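Chorismate mutase (PDB 5TS9) probably catalyses the rearrangement of chorismate to prephenate, the step that leads toward phenylalanine and tyrosine, as an all-helical, type II chorismate mutase. Local coordinates at residues A[27-32]-A[82-87]; A[32-37]-A[99-104]. All coordinates share one frame; numbering follows the deposited sequence.

Contact 1: residues A[27-32]-A[82-87]; sequences NTADQV and KEVQYA
Val84 carries CG1 anti to its own backbone N (chi1 173°), which sends that methyl at Ala29, while Gln85, extended beyond CG (chi2 179°), runs its amide out to Val32. At the first meeting, CB of Ala29 lies 3.6 Å from CG1 and 3.7 Å from CB of Val84, an apolar touch of a methyl against a branched side chain. The same CG1 of Val84 passes 3.9 Å from OD1 of Asp30 and only packs against it; that oxygen is hydrogen-bonded to NE2 of His158. Gln85 does the rest. Its methylene CG packs beside Ala29, 4.0 Å from that residue's CB, and the amide then slants across Val32, whose CG1 comes to 3.4 Å from OE1 and 3.6 Å from CD of Gln85. No hydrogen bond crosses between 27-32 and 82-87. Both ends of the amide are satisfied elsewhere, OE1 by Lys36 NZ and NE2 by Asn81 OD1, which should fix its rotation and lets it serve here as a packing surface. The axes of the two short segments come within 8.5 Å where Ala29, with its single methyl, faces Val84 and Gln85; the segments run in roughly the same sense, at 38°. Helix 16-39 is thus packed against helix 67-95 within the helical chorismate mutase core; helix 156-165 covers Val84 through Ala161, helix 106-128 covers Thr28 on another side of helix 16-39, and the second subunit packs against helix 67-95 around Glu83 and Ala87.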
loop_
_atom_site.group_PDB
_atom_site.type_symbol
_atom_site.label_atom_id
_atom_site.label_comp_id
_atom_site.label_asym_id
_atom_site.label_seq_id
_atom_site.Cartn_x
_atom_site.Cartn_y
_atom_site.Cartn_z
ATOM N N ASN A 27 -4.039 -1.513 13.061
ATOM C CA ASN A 27 -5.326 -2.113 13.386
ATOM C C ASN A 27 -6.449 -1.091 13.516
ATOM O O ASN A 27 -7.617 -1.483 13.462
ATOM C CB ASN A 27 -5.217 -2.940 14.675
ATOM C CG ASN A 27 -4.673 -4.347 14.423
ATOM O OD1 ASN A 27 -4.992 -4.987 13.411
ATOM N ND2 ASN A 27 -3.848 -4.834 15.344
ATOM N N THR A 28 -6.144 0.202 13.713
ATOM C CA THR A 28 -7.208 1.203 13.642
ATOM C C THR A 28 -7.863 1.258 12.259
ATOM O O THR A 28 -8.996 1.729 12.151
ATOM C CB THR A 28 -6.690 2.601 13.976
ATOM O OG1 THR A 28 -5.732 3.001 12.978
ATOM C CG2 THR A 28 -6.055 2.635 15.371
ATOM N N ALA A 29 -7.173 0.801 11.206
ATOM C CA ALA A 29 -7.767 0.772 9.864
ATOM C C ALA A 29 -9.104 0.026 9.838
ATOM O O ALA A 29 -10.032 0.416 9.112
ATOM C CB ALA A 29 -6.794 0.135 8.869
ATOM N N ASP A 30 -9.221 -1.057 10.614
ATOM C CA ASP A 30 -10.480 -1.800 10.641
ATOM C C ASP A 30 -11.626 -0.908 11.095
ATOM O O ASP A 30 -12.706 -0.925 10.501
ATOM C CB ASP A 30 -10.372 -3.016 11.559
ATOM C CG ASP A 30 -9.272 -3.963 11.138
ATOM O OD1 ASP A 30 -8.289 -3.497 10.528
ATOM O OD2 ASP A 30 -9.389 -5.174 11.421
ATOM N N GLN A 31 -11.403 -0.098 12.135
ATOM C CA GLN A 31 -12.492 0.752 12.604
ATOM C C GLN A 31 -12.671 1.987 11.727
ATOM O O GLN A 31 -13.788 2.506 11.634
ATOM C CB GLN A 31 -12.263 1.163 14.060
ATOM C CG GLN A 31 -12.681 0.110 15.093
ATOM C CD GLN A 31 -14.180 0.126 15.342
ATOM O OE1 GLN A 31 -14.852 1.132 15.089
ATOM N NE2 GLN A 31 -14.708 -0.975 15.852
ATOM N N VAL A 32 -11.607 2.503 11.103
ATOM C CA VAL A 32 -11.825 3.631 10.196
ATOM C C VAL A 32 -12.596 3.174 8.949
ATOM O O VAL A 32 -13.498 3.874 8.466
ATOM C CB VAL A 32 -10.488 4.303 9.846
ATOM C CG1 VAL A 32 -10.680 5.270 8.671
ATOM C CG2 VAL A 32 -9.915 5.049 11.105
ATOM N N LYS A 82 -4.211 2.875 4.616
ATOM C CA LYS A 82 -5.104 2.912 3.456
ATOM C C LYS A 82 -5.156 1.564 2.732
ATOM O O LYS A 82 -6.215 1.165 2.253
ATOM C CB LYS A 82 -4.683 4.030 2.496
ATOM C CG LYS A 82 -4.682 5.419 3.171
ATOM C CD LYS A 82 -4.496 6.563 2.176
ATOM C CE LYS A 82 -3.100 6.539 1.588
ATOM N NZ LYS A 82 -2.913 7.722 0.652
ATOM N N GLU A 83 -4.025 0.854 2.628
ATOM C CA GLU A 83 -4.024 -0.484 2.027
ATOM C C GLU A 83 -5.082 -1.378 2.663
ATOM O O GLU A 83 -5.846 -2.070 1.975
ATOM C CB GLU A 83 -2.638 -1.116 2.184
ATOM C CG GLU A 83 -2.541 -2.553 1.731
ATOM C CD GLU A 83 -1.108 -3.099 1.761
ATOM O OE1 GLU A 83 -0.900 -4.242 1.324
ATOM O OE2 GLU A 83 -0.188 -2.389 2.218
ATOM N N VAL A 84 -5.129 -1.384 3.989
ATOM C CA VAL A 84 -6.124 -2.190 4.684
ATOM C C VAL A 84 -7.523 -1.645 4.409
ATOM O O VAL A 84 -8.437 -2.399 4.072
ATOM C CB VAL A 84 -5.817 -2.237 6.191
ATOM C CG1 VAL A 84 -6.941 -2.932 6.960
ATOM C CG2 VAL A 84 -4.499 -2.977 6.422
ATOM N N GLN A 85 -7.702 -0.327 4.521
ATOM C CA GLN A 85 -9.033 0.248 4.356
ATOM C C GLN A 85 -9.603 -0.054 2.970
ATOM O O GLN A 85 -10.770 -0.437 2.842
ATOM C CB GLN A 85 -9.012 1.760 4.583
ATOM C CG GLN A 85 -8.707 2.207 5.996
ATOM C CD GLN A 85 -8.677 3.719 6.102
ATOM O OE1 GLN A 85 -9.583 4.404 5.613
ATOM N NE2 GLN A 85 -7.638 4.254 6.750
ATOM N N TYR A 86 -8.814 0.159 1.918
ATOM C CA TYR A 86 -9.335 -0.079 0.573
ATOM C C TYR A 86 -9.726 -1.546 0.394
ATOM O O TYR A 86 -10.739 -1.853 -0.242
ATOM C CB TYR A 86 -8.304 0.307 -0.487
ATOM C CG TYR A 86 -8.188 1.782 -0.792
ATOM C CD1 TYR A 86 -9.296 2.516 -1.241
ATOM C CD2 TYR A 86 -6.966 2.430 -0.680
ATOM C CE1 TYR A 86 -9.179 3.871 -1.553
ATOM C CE2 TYR A 86 -6.833 3.772 -0.974
ATOM C CZ TYR A 86 -7.948 4.496 -1.420
ATOM O OH TYR A 86 -7.829 5.845 -1.693
ATOM N N ALA A 87 -8.913 -2.461 0.921
ATOM C CA ALA A 87 -9.177 -3.889 0.737
ATOM C C ALA A 87 -10.418 -4.321 1.504
ATOM O O ALA A 87 -11.261 -5.061 0.977
ATOM C CB ALA A 87 -7.969 -4.717 1.178
#

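Contact 2: residues A[32-37]-A[99-104]; sequences VALSKW and PATPRQ
Leu34 lies on a regular turn of helix 16-39, and the chain that meets it, Pro99 to Gln104, is irregular but mostly extended, with backbone angles near polyproline II values at Pro99 and from Thr101 to Arg103 and a turn-like break at Ala100. The leucine is the buried centre of the contact and spreads its two methyls over different parts of the loop. CD1 of Leu34 sits 3.9 Å from CB of Thr101, and CD2 reaches the ring of Pro99, 4.1 Å from its CG. CD2 also lies over one face of the Arg103 guanidinium, 3.8 Å above the plane and offset toward its rim. Nearer the helix backbone, CB of Leu34 is 3.9 Å from NE of Arg103, and the two side chains cross at about a right angle. A bend at chi2 (58°) folds Arg103 back along its own loop, where NH1 grips two carbonyl oxygens. The bond from Arg103 NH1 to Thr101 O is short, 2.7 Å, and lies in both the carbonyl and guanidinium planes. That from Arg103 NH1 to Pro99 O, 3.0 Å, is tilted from both. Together with the salt bridge from NE to Asp38, just beyond the helical segment, these bonds should hold the guanidinium flat against Leu34. Trp37 adds a looser, oblique contact near NH2, and Trp92 of helix 67-95 lies against both Leu34 and Pro99. The result is a surface interhelical connection, between helices 67-95 and 106-128 of the all-helical chorismate mutase fold, closed on itself by an arginine side chain and seated on helix 16-39 mainly through Leu34.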
loop_
_atom_site.group_PDB
_atom_site.type_symbol
_atom_site.label_atom_id
_atom_site.label_comp_id
_atom_site.label_asym_id
_atom_site.label_seq_id
_atom_site.Cartn_x
_atom_site.Cartn_y
_atom_site.Cartn_z
ATOM N N VAL A 32 -11.607 2.503 11.103
ATOM C CA VAL A 32 -11.825 3.631 10.196
ATOM C C VAL A 32 -12.596 3.174 8.949
ATOM O O VAL A 32 -13.498 3.874 8.466
ATOM C CB VAL A 32 -10.488 4.303 9.846
ATOM C CG1 VAL A 32 -10.680 5.270 8.671
ATOM C CG2 VAL A 32 -9.915 5.049 11.105
ATOM N N ALA A 33 -12.289 1.977 8.447
ATOM C CA ALA A 33 -13.043 1.401 7.329
ATOM C C ALA A 33 -14.531 1.298 7.654
ATOM O O ALA A 33 -15.376 1.677 6.841
ATOM C CB ALA A 33 -12.484 0.022 6.974
ATOM N N LEU A 34 -14.866 0.780 8.836
ATOM C CA LEU A 34 -16.272 0.694 9.255
ATOM C C LEU A 34 -16.952 2.052 9.206
ATOM O O LEU A 34 -18.081 2.186 8.708
ATOM C CB LEU A 34 -16.361 0.131 10.675
ATOM C CG LEU A 34 -15.973 -1.324 10.916
ATOM C CD1 LEU A 34 -15.969 -1.629 12.431
ATOM C CD2 LEU A 34 -16.921 -2.264 10.148
ATOM N N SER A 35 -16.290 3.071 9.756
ATOM C CA SER A 35 -16.877 4.401 9.773
ATOM C C SER A 35 -17.098 4.919 8.362
ATOM O O SER A 35 -18.127 5.538 8.068
ATOM C CB SER A 35 -15.977 5.355 10.553
ATOM O OG SER A 35 -16.439 6.690 10.399
ATOM N N LYS A 36 -16.131 4.695 7.474
ATOM C CA LYS A 36 -16.272 5.165 6.103
ATOM C C LYS A 36 -17.301 4.340 5.338
ATOM O O LYS A 36 -17.958 4.864 4.439
ATOM C CB LYS A 36 -14.913 5.150 5.408
ATOM C CG LYS A 36 -14.013 6.275 5.933
ATOM C CD LYS A 36 -12.656 6.288 5.276
ATOM C CE LYS A 36 -11.798 7.444 5.826
ATOM N NZ LYS A 36 -10.326 7.140 5.586
ATOM N N TRP A 37 -17.474 3.069 5.702
ATOM C CA TRP A 37 -18.565 2.273 5.157
ATOM C C TRP A 37 -19.923 2.850 5.565
ATOM O O TRP A 37 -20.843 2.932 4.741
ATOM C CB TRP A 37 -18.424 0.813 5.622
ATOM C CG TRP A 37 -19.622 -0.088 5.290
ATOM C CD1 TRP A 37 -20.753 -0.285 6.047
ATOM C CD2 TRP A 37 -19.775 -0.907 4.125
ATOM N NE1 TRP A 37 -21.600 -1.171 5.409
ATOM C CE2 TRP A 37 -21.021 -1.562 4.228
ATOM C CE3 TRP A 37 -18.976 -1.142 2.995
ATOM C CZ2 TRP A 37 -21.483 -2.451 3.251
ATOM C CZ3 TRP A 37 -19.435 -2.026 2.032
ATOM C CH2 TRP A 37 -20.682 -2.663 2.161
ATOM N N PRO A 99 -18.978 -6.131 8.666
ATOM C CA PRO A 99 -19.210 -6.742 9.988
ATOM C C PRO A 99 -20.030 -5.834 10.904
ATOM O O PRO A 99 -20.027 -4.606 10.772
ATOM C CB PRO A 99 -17.791 -6.971 10.534
ATOM C CG PRO A 99 -16.845 -6.359 9.557
ATOM C CD PRO A 99 -17.561 -6.207 8.259
ATOM N N ALA A 100 -20.765 -6.457 11.823
ATOM C CA ALA A 100 -21.562 -5.745 12.816
ATOM C C ALA A 100 -20.751 -5.305 14.047
ATOM O O ALA A 100 -21.343 -5.028 15.094
ATOM C CB ALA A 100 -22.740 -6.612 13.267
ATOM N N THR A 101 -19.435 -5.261 13.954
ATOM C CA THR A 101 -18.614 -4.778 15.053
ATOM C C THR A 101 -19.105 -3.406 15.522
ATOM O O THR A 101 -19.406 -2.536 14.690
ATOM C CB THR A 101 -17.157 -4.679 14.602
ATOM O OG1 THR A 101 -16.797 -5.869 13.894
ATOM C CG2 THR A 101 -16.237 -4.492 15.795
ATOM N N PRO A 102 -19.217 -3.181 16.835
ATOM C CA PRO A 102 -19.555 -1.834 17.319
ATOM C C PRO A 102 -18.523 -0.800 16.874
ATOM O O PRO A 102 -17.314 -1.049 16.863
ATOM C CB PRO A 102 -19.588 -1.997 18.848
ATOM C CG PRO A 102 -19.028 -3.390 19.135
ATOM C CD PRO A 102 -19.298 -4.188 17.908
ATOM N N ARG A 103 -19.025 0.357 16.460
ATOM C CA ARG A 103 -18.163 1.418 15.958
ATOM C C ARG A 103 -17.601 2.228 17.119
ATOM O O ARG A 103 -18.311 2.547 18.076
ATOM C CB ARG A 103 -18.938 2.338 15.020
ATOM C CG ARG A 103 -18.926 1.910 13.561
ATOM C CD ARG A 103 -19.493 0.498 13.367
ATOM N NE ARG A 103 -20.045 0.343 12.025
ATOM C CZ ARG A 103 -20.391 -0.821 11.489
ATOM N NH1 ARG A 103 -20.243 -1.948 12.169
ATOM N NH2 ARG A 103 -20.881 -0.855 10.265
ATOM N N GLN A 104 -16.320 2.558 17.029
ATOM C CA GLN A 104 -15.652 3.406 18.010
ATOM C C GLN A 104 -15.543 4.820 17.445
ATOM O O GLN A 104 -15.170 4.989 16.280
ATOM C CB GLN A 104 -14.266 2.840 18.332
ATOM C CG GLN A 104 -14.300 1.449 18.996
ATOM C CD GLN A 104 -12.949 0.739 18.941
ATOM O OE1 GLN A 104 -11.915 1.374 18.754
ATOM N NE2 GLN A 104 -12.960 -0.588 19.080
#

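How the contacts relate
Both contacts use helix 16-39 and share Val32, which faces helix 67-95 in contact 1 but takes no part in contact 2. Contact 1 is a buried helix-helix interface, whereas contact 2 lies farther from the centre of the chain, at the surface, and joins the helix to a loop. Their chemistry follows: alanine and valine methyls and a glutamine amide with partners elsewhere in the first, a charged guanidinium laid on a leucine in the second. The two are linked directly by Gln31, whose NE2 and OE1 probably hydrogen-bond to Pro102 O and Gln104 N, both at 2.8 Å, tying the loop to the helix one turn earlier.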